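Local coordinates for putative exported protein (Burkholderia pseudomallei, PDB 4JGB) that is of unproven function but has a Rossmann-type NAD(P)H-binding fold and may act as an oxidoreductase on CH-NH groups, at residues 7-12 against 64-69; 118-123 against 132-137; 150-155 against 207-212; 158-163 against 186-191. All blocks are in the same frame, centred on the assembly; numbering follows the deposited sequence.

Contact 1. Residues 7-12 against 64-69; sequences KIALFG and AGQDVV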
loop_
_atom_site.group_PDB
_atom_site.type_symbol
_atom_site.label_atom_id
_atom_site.label_comp_id
_atom_site.label_asym_id
_atom_site.label_seq_id
_atom_site.Cartn_x
_atom_site.Cartn_y
_atom_site.Cartn_z
ATOM N N LYS A 7 6.300 9.572 -12.346
ATOM C CA LYS A 7 7.112 8.373 -12.507
ATOM C C LYS A 7 6.973 7.562 -11.236
ATOM O O LYS A 7 7.646 7.857 -10.217
ATOM C CB LYS A 7 8.579 8.712 -12.688
ATOM C CG LYS A 7 8.946 9.385 -14.002
ATOM C CD LYS A 7 10.444 9.619 -13.949
ATOM C CE LYS A 7 11.097 9.605 -15.299
ATOM N NZ LYS A 7 11.068 11.005 -15.793
ATOM N N ILE A 8 6.124 6.537 -11.303
ATOM C CA ILE A 8 5.885 5.636 -10.157
ATOM C C ILE A 8 6.591 4.271 -10.269
ATOM O O ILE A 8 6.421 3.541 -11.265
ATOM C CB ILE A 8 4.369 5.396 -9.976
ATOM C CG1 ILE A 8 3.637 6.730 -9.705
ATOM C CG2 ILE A 8 4.130 4.343 -8.914
ATOM C CD1 ILE A 8 2.233 6.772 -10.294
ATOM N N ALA A 9 7.397 3.936 -9.258
ATOM C CA ALA A 9 8.034 2.618 -9.174
ATOM C C ALA A 9 7.218 1.791 -8.200
ATOM O O ALA A 9 6.814 2.272 -7.149
ATOM C CB ALA A 9 9.476 2.725 -8.697
ATOM N N LEU A 10 6.976 0.537 -8.552
ATOM C CA LEU A 10 5.974 -0.253 -7.837
ATOM C C LEU A 10 6.517 -1.656 -7.619
ATOM O O LEU A 10 6.873 -2.312 -8.605
ATOM C CB LEU A 10 4.678 -0.284 -8.685
ATOM C CG LEU A 10 3.542 -1.147 -8.090
ATOM C CD1 LEU A 10 3.029 -0.489 -6.815
ATOM C CD2 LEU A 10 2.401 -1.384 -9.083
ATOM N N PHE A 11 6.643 -2.083 -6.349
ATOM C CA PHE A 11 6.920 -3.479 -5.978
ATOM C C PHE A 11 5.598 -4.256 -5.843
ATOM O O PHE A 11 4.583 -3.681 -5.481
ATOM C CB PHE A 11 7.720 -3.558 -4.655
ATOM C CG PHE A 11 9.147 -3.085 -4.778
ATOM C CD1 PHE A 11 10.177 -3.980 -5.109
ATOM C CD2 PHE A 11 9.462 -1.739 -4.599
ATOM C CE1 PHE A 11 11.497 -3.531 -5.257
ATOM C CE2 PHE A 11 10.780 -1.280 -4.724
ATOM C CZ PHE A 11 11.800 -2.179 -5.060
ATOM N N GLY A 12 5.615 -5.549 -6.156
ATOM C CA GLY A 12 4.422 -6.379 -6.029
ATOM C C GLY A 12 3.425 -6.220 -7.161
ATOM O O GLY A 12 2.253 -6.581 -7.005
ATOM N N ALA A 64 16.166 5.852 -8.567
ATOM C CA ALA A 64 16.784 7.101 -9.005
ATOM C C ALA A 64 15.933 7.739 -10.102
ATOM O O ALA A 64 15.550 7.086 -11.076
ATOM C CB ALA A 64 18.227 6.871 -9.455
ATOM N N GLY A 65 15.560 8.996 -9.893
ATOM C CA GLY A 65 14.691 9.684 -10.835
ATOM C C GLY A 65 13.203 9.424 -10.722
ATOM O O GLY A 65 12.431 10.023 -11.460
ATOM N N GLN A 66 12.783 8.540 -9.827
ATOM C CA GLN A 66 11.340 8.275 -9.651
ATOM C C GLN A 66 10.681 9.351 -8.776
ATOM O O GLN A 66 11.320 9.899 -7.854
ATOM C CB GLN A 66 11.095 6.886 -9.039
ATOM C CG GLN A 66 11.638 5.693 -9.832
ATOM C CD GLN A 66 10.929 5.476 -11.168
ATOM O OE1 GLN A 66 9.774 5.861 -11.347
ATOM N NE2 GLN A 66 11.635 4.870 -12.123
ATOM N N ASP A 67 9.415 9.658 -9.061
ATOM C CA ASP A 67 8.662 10.600 -8.197
ATOM C C ASP A 67 8.106 9.913 -6.966
ATOM O O ASP A 67 8.017 10.521 -5.892
ATOM C CB ASP A 67 7.512 11.272 -8.954
ATOM C CG ASP A 67 7.985 12.042 -10.135
ATOM O OD1 ASP A 67 8.871 12.882 -9.939
ATOM O OD2 ASP A 67 7.475 11.804 -11.250
ATOM N N VAL A 68 7.723 8.644 -7.115
ATOM C CA VAL A 68 6.963 7.947 -6.077
ATOM C C VAL A 68 7.452 6.501 -6.007
ATOM O O VAL A 68 7.646 5.846 -7.030
ATOM C CB VAL A 68 5.448 7.987 -6.407
ATOM C CG1 VAL A 68 4.581 7.135 -5.450
ATOM C CG2 VAL A 68 4.967 9.437 -6.488
ATOM N N VAL A 69 7.630 5.980 -4.805
ATOM C CA VAL A 69 7.804 4.530 -4.710
ATOM C C VAL A 69 6.608 3.913 -3.960
ATOM O O VAL A 69 6.192 4.408 -2.896
ATOM C CB VAL A 69 9.181 4.162 -4.125
ATOM C CG1 VAL A 69 9.266 4.603 -2.675
ATOM C CG2 VAL A 69 9.416 2.671 -4.215
#
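Asp67 meets the backbone of Lys7 because its chi1 of -59° sets CG beside its own backbone N, turning the carboxylate back along the neighbouring strand. There OD2 accepts from Lys7 N at 2.8 Å, almost straight at the hydrogen (172°), on the anti side of the carboxylate and 20° out of its plane. Lys7 O in turn takes two donors: Asp67 N at 2.8 Å, in the carbonyl plane, and Val68 N at 3.2 Å, tilted from it. Ala9 N reaches Val68 O at 2.9 Å, within a parallel register that pairs Ile8 with Val68 and Ala9 with Val69. On one face Ile8 CG1 rests 4.0 Å from Val68 CB, the two side chains lying side by side and pointing the same way. On the other, Ala9 CB packs against Gln66 CG at 3.8 Å, and Val69 CG2 comes to the edge of the Phe11 ring, 4.2 Å from CE2. Strand 31-36 bonds to the far edge of 7-11, which places the pair inside the parallel Rossmann sheet. Asp67 thus holds both polar backbone atoms of Lys7, its carboxylate taking the place of a strand carbonyl where the ladder begins.

Contact 2. Residues 118-123 against 132-137; sequences QLVDTE and VALAHR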
loop_
_atom_site.group_PDB
_atom_site.type_symbol
_atom_site.label_atom_id
_atom_site.label_comp_id
_atom_site.label_asym_id
_atom_site.label_seq_id
_atom_site.Cartn_x
_atom_site.Cartn_y
_atom_site.Cartn_z
ATOM N N GLN A 118 -7.806 -1.225 17.634
ATOM C CA GLN A 118 -7.717 -1.734 16.283
ATOM C C GLN A 118 -8.589 -2.989 16.031
ATOM O O GLN A 118 -8.872 -3.760 16.949
ATOM C CB GLN A 118 -6.274 -2.048 15.950
ATOM C CG GLN A 118 -5.398 -0.791 15.788
ATOM C CD GLN A 118 -3.964 -1.115 15.381
ATOM O OE1 GLN A 118 -3.554 -2.291 15.359
ATOM N NE2 GLN A 118 -3.190 -0.065 15.030
ATOM N N LEU A 119 -8.981 -3.175 14.769
ATOM C CA LEU A 119 -9.794 -4.304 14.367
ATOM C C LEU A 119 -9.234 -5.678 14.822
ATOM O O LEU A 119 -9.989 -6.548 15.273
ATOM C CB LEU A 119 -10.001 -4.293 12.841
ATOM C CG LEU A 119 -10.953 -5.358 12.264
ATOM C CD1 LEU A 119 -12.358 -5.289 12.830
ATOM C CD2 LEU A 119 -10.954 -5.255 10.738
ATOM N N VAL A 120 -7.918 -5.862 14.696
ATOM C CA VAL A 120 -7.300 -7.164 15.031
ATOM C C VAL A 120 -7.634 -7.561 16.472
ATOM O O VAL A 120 -7.739 -8.753 16.788
ATOM C CB VAL A 120 -5.768 -7.140 14.845
ATOM C CG1 VAL A 120 -5.126 -6.078 15.745
ATOM C CG2 VAL A 120 -5.159 -8.529 15.121
ATOM N N ASP A 121 -7.852 -6.562 17.335
ATOM C CA ASP A 121 -8.104 -6.874 18.746
ATOM C C ASP A 121 -9.581 -7.033 19.094
ATOM O O ASP A 121 -9.890 -7.213 20.272
ATOM C CB ASP A 121 -7.434 -5.860 19.678
ATOM C CG ASP A 121 -5.936 -5.933 19.598
ATOM O OD1 ASP A 121 -5.422 -7.081 19.497
ATOM O OD2 ASP A 121 -5.277 -4.866 19.571
ATOM N N THR A 122 -10.465 -6.960 18.089
ATOM C CA THR A 122 -11.926 -7.037 18.315
ATOM C C THR A 122 -12.407 -8.477 18.502
ATOM O O THR A 122 -11.719 -9.426 18.125
ATOM C CB THR A 122 -12.785 -6.306 17.228
ATOM O OG1 THR A 122 -12.547 -6.838 15.905
ATOM C CG2 THR A 122 -12.523 -4.818 17.268
ATOM N N GLU A 123 -13.573 -8.636 19.112
ATOM C CA GLU A 123 -14.154 -9.954 19.264
ATOM C C GLU A 123 -14.617 -10.511 17.918
ATOM O O GLU A 123 -15.278 -9.850 17.148
ATOM C CB GLU A 123 -15.268 -9.965 20.333
ATOM C CG GLU A 123 -14.735 -9.904 21.758
ATOM C CD GLU A 123 -13.910 -11.125 22.123
ATOM O OE1 GLU A 123 -14.510 -12.138 22.506
ATOM O OE2 GLU A 123 -12.656 -11.079 22.049
ATOM N N VAL A 132 -0.331 -11.585 10.405
ATOM C CA VAL A 132 -0.101 -10.484 9.451
ATOM C C VAL A 132 -0.669 -9.150 9.943
ATOM O O VAL A 132 -0.081 -8.121 9.687
ATOM C CB VAL A 132 -0.577 -10.747 7.994
ATOM C CG1 VAL A 132 0.011 -12.039 7.434
ATOM C CG2 VAL A 132 -2.101 -10.714 7.872
ATOM N N ALA A 133 -1.787 -9.161 10.661
ATOM C CA ALA A 133 -2.330 -7.884 11.134
ATOM C C ALA A 133 -1.370 -7.215 12.123
ATOM O O ALA A 133 -1.169 -6.004 12.063
ATOM C CB ALA A 133 -3.721 -8.071 11.756
ATOM N N LEU A 134 -0.786 -8.036 13.010
ATOM C CA LEU A 134 0.221 -7.594 13.972
ATOM C C LEU A 134 1.470 -7.054 13.273
ATOM O O LEU A 134 2.000 -6.046 13.691
ATOM C CB LEU A 134 0.659 -8.740 14.928
ATOM C CG LEU A 134 -0.411 -9.359 15.822
ATOM C CD1 LEU A 134 0.135 -10.505 16.682
ATOM C CD2 LEU A 134 -1.062 -8.285 16.664
ATOM N N ALA A 135 1.971 -7.779 12.280
ATOM C CA ALA A 135 3.095 -7.300 11.452
ATOM C C ALA A 135 2.763 -5.941 10.793
ATOM O O ALA A 135 3.606 -5.028 10.799
ATOM C CB ALA A 135 3.444 -8.331 10.395
ATOM N N HIS A 136 1.541 -5.776 10.257
ATOM C CA HIS A 136 1.181 -4.450 9.724
ATOM C C HIS A 136 1.208 -3.382 10.810
ATOM O O HIS A 136 1.695 -2.269 10.563
ATOM C CB HIS A 136 -0.181 -4.443 9.013
ATOM C CG HIS A 136 -0.152 -5.147 7.708
ATOM N ND1 HIS A 136 0.623 -4.708 6.652
ATOM C CD2 HIS A 136 -0.751 -6.280 7.294
ATOM C CE1 HIS A 136 0.474 -5.532 5.631
ATOM N NE2 HIS A 136 -0.362 -6.491 5.995
ATOM N N ARG A 137 0.703 -3.729 11.999
ATOM C CA ARG A 137 0.717 -2.805 13.126
ATOM C C ARG A 137 2.107 -2.277 13.416
ATOM O O ARG A 137 2.262 -1.081 13.624
ATOM C CB ARG A 137 0.161 -3.438 14.395
ATOM C CG ARG A 137 0.495 -2.634 15.657
ATOM C CD ARG A 137 0.051 -3.367 16.920
ATOM N NE ARG A 137 -1.412 -3.404 17.021
ATOM C CZ ARG A 137 -2.088 -4.170 17.875
ATOM N NH1 ARG A 137 -1.441 -4.977 18.709
ATOM N NH2 ARG A 137 -3.417 -4.144 17.875
HETATM O O HOH W 1 -2.810 -6.935 20.157
#
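Ala133 is the first residue of the helical segment to meet the 118-123 turn: its CB lies 3.7 Å from Val120 CG2, at the buried end of the contact. One residue on, exposed Leu134 adds a looser apolar touch, CD2 to the same Val120 CG2 at 4.4 Å. A further turn along comes Arg137, which carries the polar half. Its CG stands anti to the backbone N (chi1 165°) and the chain bends at chi3, bringing the guanidinium across to the turn. NE and NH2 grip Gln118 OE1 side-on, NE at 2.9 Å and NH2 at 3.1 Å; the oxygen lies in the guanidinium plane, yet both donors stand above the amide plane, on the same face. NH2 also forms a salt bridge to Asp121 OD2 at 2.6 Å, with the carboxylate and guanidinium planes turned 49° apart. A water completes the link, accepting from Arg137 NH1 and donating to Asp121 OD1, so all three guanidinium nitrogens are engaged. Val120 CG1 approaches NH2 obliquely at 3.3 Å. The arrangement ties the 3-10 turn after strand 117-118 to helix 130-143, whose Ala135 and His136 pack on Val83 of helix 83-97; Phe125 also touches Val120.

Contact 3. Residues 150-155 against 207-212; sequences DWTFFS and QAATAA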
loop_
_atom_site.group_PDB
_atom_site.type_symbol
_atom_site.label_atom_id
_atom_site.label_comp_id
_atom_site.label_asym_id
_atom_site.label_seq_id
_atom_site.Cartn_x
_atom_site.Cartn_y
_atom_site.Cartn_z
ATOM N N ASP A 150 7.171 11.789 2.801
ATOM C CA ASP A 150 5.695 11.798 2.610
ATOM C C ASP A 150 5.145 10.396 2.379
ATOM O O ASP A 150 4.830 9.997 1.260
ATOM C CB ASP A 150 5.282 12.687 1.443
ATOM C CG ASP A 150 5.671 14.135 1.649
ATOM O OD1 ASP A 150 5.854 14.555 2.819
ATOM O OD2 ASP A 150 5.806 14.845 0.630
ATOM N N TRP A 151 5.034 9.648 3.464
ATOM C CA TRP A 151 4.567 8.301 3.380
ATOM C C TRP A 151 3.082 8.240 3.674
ATOM O O TRP A 151 2.521 9.132 4.329
ATOM C CB TRP A 151 5.410 7.372 4.290
ATOM C CG TRP A 151 5.354 7.730 5.761
ATOM C CD1 TRP A 151 6.290 8.446 6.490
ATOM C CD2 TRP A 151 4.315 7.378 6.684
ATOM N NE1 TRP A 151 5.896 8.543 7.804
ATOM C CE2 TRP A 151 4.687 7.903 7.954
ATOM C CE3 TRP A 151 3.111 6.672 6.565
ATOM C CZ2 TRP A 151 3.876 7.759 9.103
ATOM C CZ3 TRP A 151 2.299 6.512 7.724
ATOM C CH2 TRP A 151 2.684 7.074 8.960
ATOM N N THR A 152 2.449 7.190 3.156
ATOM C CA THR A 152 1.049 6.882 3.423
ATOM C C THR A 152 0.929 5.373 3.623
ATOM O O THR A 152 1.455 4.587 2.828
ATOM C CB THR A 152 0.137 7.327 2.251
ATOM O OG1 THR A 152 0.029 8.749 2.273
ATOM C CG2 THR A 152 -1.298 6.754 2.409
ATOM N N PHE A 153 0.257 4.963 4.693
ATOM C CA PHE A 153 0.093 3.551 4.975
ATOM C C PHE A 153 -1.361 3.271 4.625
ATOM O O PHE A 153 -2.258 3.636 5.388
ATOM C CB PHE A 153 0.398 3.337 6.447
ATOM C CG PHE A 153 0.222 1.924 6.940
ATOM C CD1 PHE A 153 1.229 0.969 6.762
ATOM C CD2 PHE A 153 -0.924 1.565 7.658
ATOM C CE1 PHE A 153 1.064 -0.321 7.269
ATOM C CE2 PHE A 153 -1.093 0.270 8.147
ATOM C CZ PHE A 153 -0.095 -0.672 7.956
ATOM N N PHE A 154 -1.591 2.698 3.447
ATOM C CA PHE A 154 -2.921 2.653 2.845
ATOM C C PHE A 154 -3.551 1.269 3.005
ATOM O O PHE A 154 -3.357 0.439 2.140
ATOM C CB PHE A 154 -2.882 3.038 1.333
ATOM C CG PHE A 154 -4.190 3.646 0.823
ATOM C CD1 PHE A 154 -5.401 2.948 0.932
ATOM C CD2 PHE A 154 -4.213 4.922 0.267
ATOM C CE1 PHE A 154 -6.591 3.512 0.532
ATOM C CE2 PHE A 154 -5.401 5.488 -0.166
ATOM C CZ PHE A 154 -6.598 4.784 -0.041
ATOM N N SER A 155 -4.297 1.023 4.093
ATOM C CA SER A 155 -4.897 -0.308 4.344
ATOM C C SER A 155 -6.133 -0.582 3.513
ATOM O O SER A 155 -6.986 0.297 3.382
ATOM C CB SER A 155 -5.281 -0.503 5.828
ATOM O OG SER A 155 -4.132 -0.329 6.651
ATOM N N GLN A 207 0.072 9.562 7.371
ATOM C CA GLN A 207 -1.119 9.066 8.049
ATOM C C GLN A 207 -1.437 7.700 7.484
ATOM O O GLN A 207 -1.024 7.361 6.358
ATOM C CB GLN A 207 -2.323 10.016 7.832
ATOM C CG GLN A 207 -2.161 11.408 8.452
ATOM C CD GLN A 207 -3.360 12.341 8.222
ATOM O OE1 GLN A 207 -4.142 12.144 7.315
ATOM N NE2 GLN A 207 -3.484 13.382 9.066
ATOM N N ALA A 208 -2.153 6.911 8.278
ATOM C CA ALA A 208 -2.867 5.743 7.754
ATOM C C ALA A 208 -4.007 6.273 6.908
ATOM O O ALA A 208 -4.472 7.423 7.103
ATOM C CB ALA A 208 -3.406 4.885 8.905
ATOM N N ALA A 209 -4.453 5.440 5.969
ATOM C CA ALA A 209 -5.510 5.774 5.031
ATOM C C ALA A 209 -6.199 4.478 4.702
ATOM O O ALA A 209 -5.549 3.432 4.690
ATOM C CB ALA A 209 -4.890 6.334 3.747
ATOM N N THR A 210 -7.468 4.546 4.346
ATOM C CA THR A 210 -8.230 3.355 3.955
ATOM C C THR A 210 -9.421 3.770 3.085
ATOM O O THR A 210 -9.820 4.948 3.098
ATOM C CB THR A 210 -8.770 2.621 5.194
ATOM O OG1 THR A 210 -9.094 1.279 4.854
ATOM C CG2 THR A 210 -10.022 3.348 5.785
ATOM N N ALA A 211 -9.980 2.808 2.354
ATOM C CA ALA A 211 -11.142 3.023 1.481
ATOM C C ALA A 211 -12.118 1.857 1.664
ATOM O O ALA A 211 -11.712 0.723 1.966
ATOM C CB ALA A 211 -10.717 3.134 0.024
ATOM N N ALA A 212 -13.408 2.122 1.530
ATOM C CA ALA A 212 -14.411 1.051 1.626
ATOM C C ALA A 212 -15.706 1.640 1.182
ATOM O O ALA A 212 -15.811 2.852 1.213
ATOM C CB ALA A 212 -14.533 0.546 3.070
HETATM O O HOH W 2 -9.192 0.391 1.452
#
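Phe153 and Phe154 pair in parallel with Ala208 and Ala209, the strand axes approaching to 4.5 Å at 32°. The ladder passes from Phe153 N to Gln207 O, from Ala209 N to Phe153 O and from Ser155 N to Ala209 O, the last at 2.8 Å. Beyond it Thr210 OG1 donates to Ser155 O at 2.8 Å; chi1 of -160° holds the hydroxyl anti to the backbone N, and it meets the carbonyl from above its plane. A water bridges the same Ser155 O to Ala211 N. Of the side chains, Ala209 CB sits over one face of the Phe154 ring in a CH-pi contact, 4.0 Å from the centroid and 17° off the normal, and also meets Thr152 CG2 at 3.9 Å. Phe154 CE1 reaches on toward Ala211 CB. On the other face of the sheet Ala208 CB lies at the edge of the Phe153 ring, while the Trp151 ring has Gln207 N over one face. Helix 188-201 lies on the Phe154 side, through Ala194 and Glu198, and helix 130-143 on the Phe153 side, through Leu143 and Tyr140. Strand 101-105 flanks 150-155, and strand 170-172 runs antiparallel beyond 207-212.

Contact 4. Residues 158-163 against 186-191; sequences ALIAPG and ISAEDY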
loop_
_atom_site.group_PDB
_atom_site.type_symbol
_atom_site.label_atom_id
_atom_site.label_comp_id
_atom_site.label_asym_id
_atom_site.label_seq_id
_atom_site.Cartn_x
_atom_site.Cartn_y
_atom_site.Cartn_z
ATOM N N ALA A 158 -11.515 -4.769 5.130
ATOM C CA ALA A 158 -11.469 -6.149 5.655
ATOM C C ALA A 158 -11.691 -7.155 4.554
ATOM O O ALA A 158 -11.276 -8.308 4.639
ATOM C CB ALA A 158 -12.507 -6.353 6.754
ATOM N N LEU A 159 -12.389 -6.734 3.518
ATOM C CA LEU A 159 -12.618 -7.640 2.435
ATOM C C LEU A 159 -12.269 -6.917 1.145
ATOM O O LEU A 159 -12.899 -5.913 0.795
ATOM C CB LEU A 159 -14.086 -8.079 2.453
ATOM C CG LEU A 159 -14.587 -9.029 1.389
ATOM C CD1 LEU A 159 -16.018 -9.461 1.693
ATOM C CD2 LEU A 159 -14.528 -8.407 -0.003
ATOM N N ILE A 160 -11.306 -7.460 0.413
ATOM C CA ILE A 160 -10.907 -6.858 -0.857
ATOM C C ILE A 160 -10.697 -7.958 -1.889
ATOM O O ILE A 160 -9.918 -8.877 -1.671
ATOM C CB ILE A 160 -9.650 -5.958 -0.706
ATOM C CG1 ILE A 160 -9.143 -5.465 -2.073
ATOM C CG2 ILE A 160 -8.501 -6.719 -0.021
ATOM C CD1 ILE A 160 -8.115 -4.328 -1.939
ATOM N N ALA A 161 -11.388 -7.859 -3.016
ATOM C CA ALA A 161 -11.264 -8.857 -4.076
ATOM C C ALA A 161 -11.627 -8.190 -5.405
ATOM O O ALA A 161 -12.257 -7.137 -5.393
ATOM C CB ALA A 161 -12.217 -10.035 -3.792
ATOM N N PRO A 162 -11.235 -8.790 -6.552
ATOM C CA PRO A 162 -11.706 -8.263 -7.839
ATOM C C PRO A 162 -13.221 -8.101 -7.808
ATOM O O PRO A 162 -13.934 -8.944 -7.234
ATOM C CB PRO A 162 -11.284 -9.351 -8.847
ATOM C CG PRO A 162 -10.119 -10.033 -8.215
ATOM C CD PRO A 162 -10.425 -10.018 -6.734
ATOM N N GLY A 163 -13.699 -6.996 -8.369
ATOM C CA GLY A 163 -15.120 -6.676 -8.344
ATOM C C GLY A 163 -15.448 -5.556 -9.318
ATOM O O GLY A 163 -14.961 -5.558 -10.430
ATOM N N ILE A 186 -14.169 -3.498 -0.210
ATOM C CA ILE A 186 -13.735 -2.674 -1.335
ATOM C C ILE A 186 -13.331 -3.631 -2.458
ATOM O O ILE A 186 -12.682 -4.638 -2.187
ATOM C CB ILE A 186 -12.582 -1.695 -0.941
ATOM C CG1 ILE A 186 -12.414 -0.568 -1.981
ATOM C CG2 ILE A 186 -11.233 -2.418 -0.821
ATOM C CD1 ILE A 186 -13.490 0.490 -1.961
ATOM N N SER A 187 -13.697 -3.315 -3.704
ATOM C CA SER A 187 -13.201 -4.086 -4.845
ATOM C C SER A 187 -11.750 -3.674 -5.049
ATOM O O SER A 187 -11.337 -2.580 -4.654
ATOM C CB SER A 187 -14.009 -3.824 -6.128
ATOM O OG SER A 187 -13.581 -2.611 -6.753
ATOM N N ALA A 188 -10.971 -4.571 -5.646
ATOM C CA ALA A 188 -9.561 -4.341 -5.825
ATOM C C ALA A 188 -9.355 -3.182 -6.837
ATOM O O ALA A 188 -8.432 -2.383 -6.717
ATOM C CB ALA A 188 -8.872 -5.649 -6.264
ATOM N N GLU A 189 -10.264 -3.083 -7.797
ATOM C CA GLU A 189 -10.248 -2.028 -8.814
ATOM C C GLU A 189 -10.501 -0.692 -8.125
ATOM O O GLU A 189 -9.802 0.293 -8.412
ATOM C CB GLU A 189 -11.344 -2.263 -9.905
ATOM C CG GLU A 189 -11.182 -3.494 -10.829
ATOM C CD GLU A 189 -11.352 -4.824 -10.097
ATOM O OE1 GLU A 189 -11.933 -4.806 -8.982
ATOM O OE2 GLU A 189 -10.871 -5.876 -10.633
ATOM N N ASP A 190 -11.532 -0.637 -7.269
ATOM C CA ASP A 190 -11.799 0.593 -6.521
ATOM C C ASP A 190 -10.672 0.954 -5.543
ATOM O O ASP A 190 -10.310 2.125 -5.432
ATOM C CB ASP A 190 -13.169 0.586 -5.841
ATOM C CG ASP A 190 -14.293 0.900 -6.827
ATOM O OD1 ASP A 190 -14.033 1.634 -7.810
ATOM O OD2 ASP A 190 -15.423 0.404 -6.636
ATOM N N TYR A 191 -10.132 -0.029 -4.824
ATOM C CA TYR A 191 -8.975 0.237 -3.955
ATOM C C TYR A 191 -7.822 0.863 -4.757
ATOM O O TYR A 191 -7.186 1.845 -4.312
ATOM C CB TYR A 191 -8.518 -1.040 -3.239
ATOM C CG TYR A 191 -7.247 -0.849 -2.436
ATOM C CD1 TYR A 191 -7.294 -0.478 -1.082
ATOM C CD2 TYR A 191 -5.988 -1.115 -3.013
ATOM C CE1 TYR A 191 -6.116 -0.328 -0.345
ATOM C CE2 TYR A 191 -4.808 -0.946 -2.290
ATOM C CZ TYR A 191 -4.879 -0.557 -0.968
ATOM O OH TYR A 191 -3.710 -0.425 -0.255
#
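Ile160 fills the close-packed part of this contact, wedged between Ile186, Ala188 and Tyr191. Its CG1 stands anti to the backbone N (chi1 173°) and the chain continues extended, which carries CD1 to 3.6 Å from Tyr191 CB and equally near CG of that ring, approached obliquely. The same CD1 lies 3.8 Å from Ile186 CG2, the two isoleucines side by side and pointing the same way, and CG1 packs on Ala188 CB. Two backbone bonds border this apolar patch: Ile186 N to Leu159 O at 2.9 Å, nearly linear at the carbonyl, and Ala188 N to Ala161 O at 2.9 Å, where the donor stands 57° above the carbonyl plane. The paired strands 159-161 and 185-187 are weakly bonded. Buried Ser187 N-caps helix 188-201, its OG accepting from Asp190 N at 2.9 Å and also bonded to Glu164 O.

The other end, at Pro162 and Gly163, is exposed and held chiefly by a polar contact. Glu189, bent at chi2, brings OE1 to Gly163 N at 2.9 Å, on the syn side but 35° out of the carboxylate plane; its OE2 forms a salt bridge with Arg20 of helix 16-27. With a backbone N-H and a guanidinium on its two oxygens, Glu189 is probably favoured in its charged form, and its carboxylate joins the 158-163 loop to helix 16-27 through the first turn of helix 188-201.

Contacts 1 and 3 lie in the same mixed sheet, their centres about 17 Å apart: contact 1 joins strands 7-11 and 68-71, contact 3 joins 150-155 and 207-212, and strand 101-105 separates the pairs. Contact 2 closes between them in sequence; its helix 130-143 leads to strand 150-155, and the backbone O of His136 packs on Phe153 CZ. Contact 4 forms within the chain excursion between the two strands of contact 3 and touches it, Tyr191 OH lying 2.6 Å from Phe154 O in a probable hydrogen bond. Contacts 1 and 2 stand on opposite sides of the chain's centre, their centres about 28 Å apart. Contacts 1 and 3 build the sheet itself, whereas 2 and 4 fasten peripheral segments to helices 130-143 and 188-201, which pack on it.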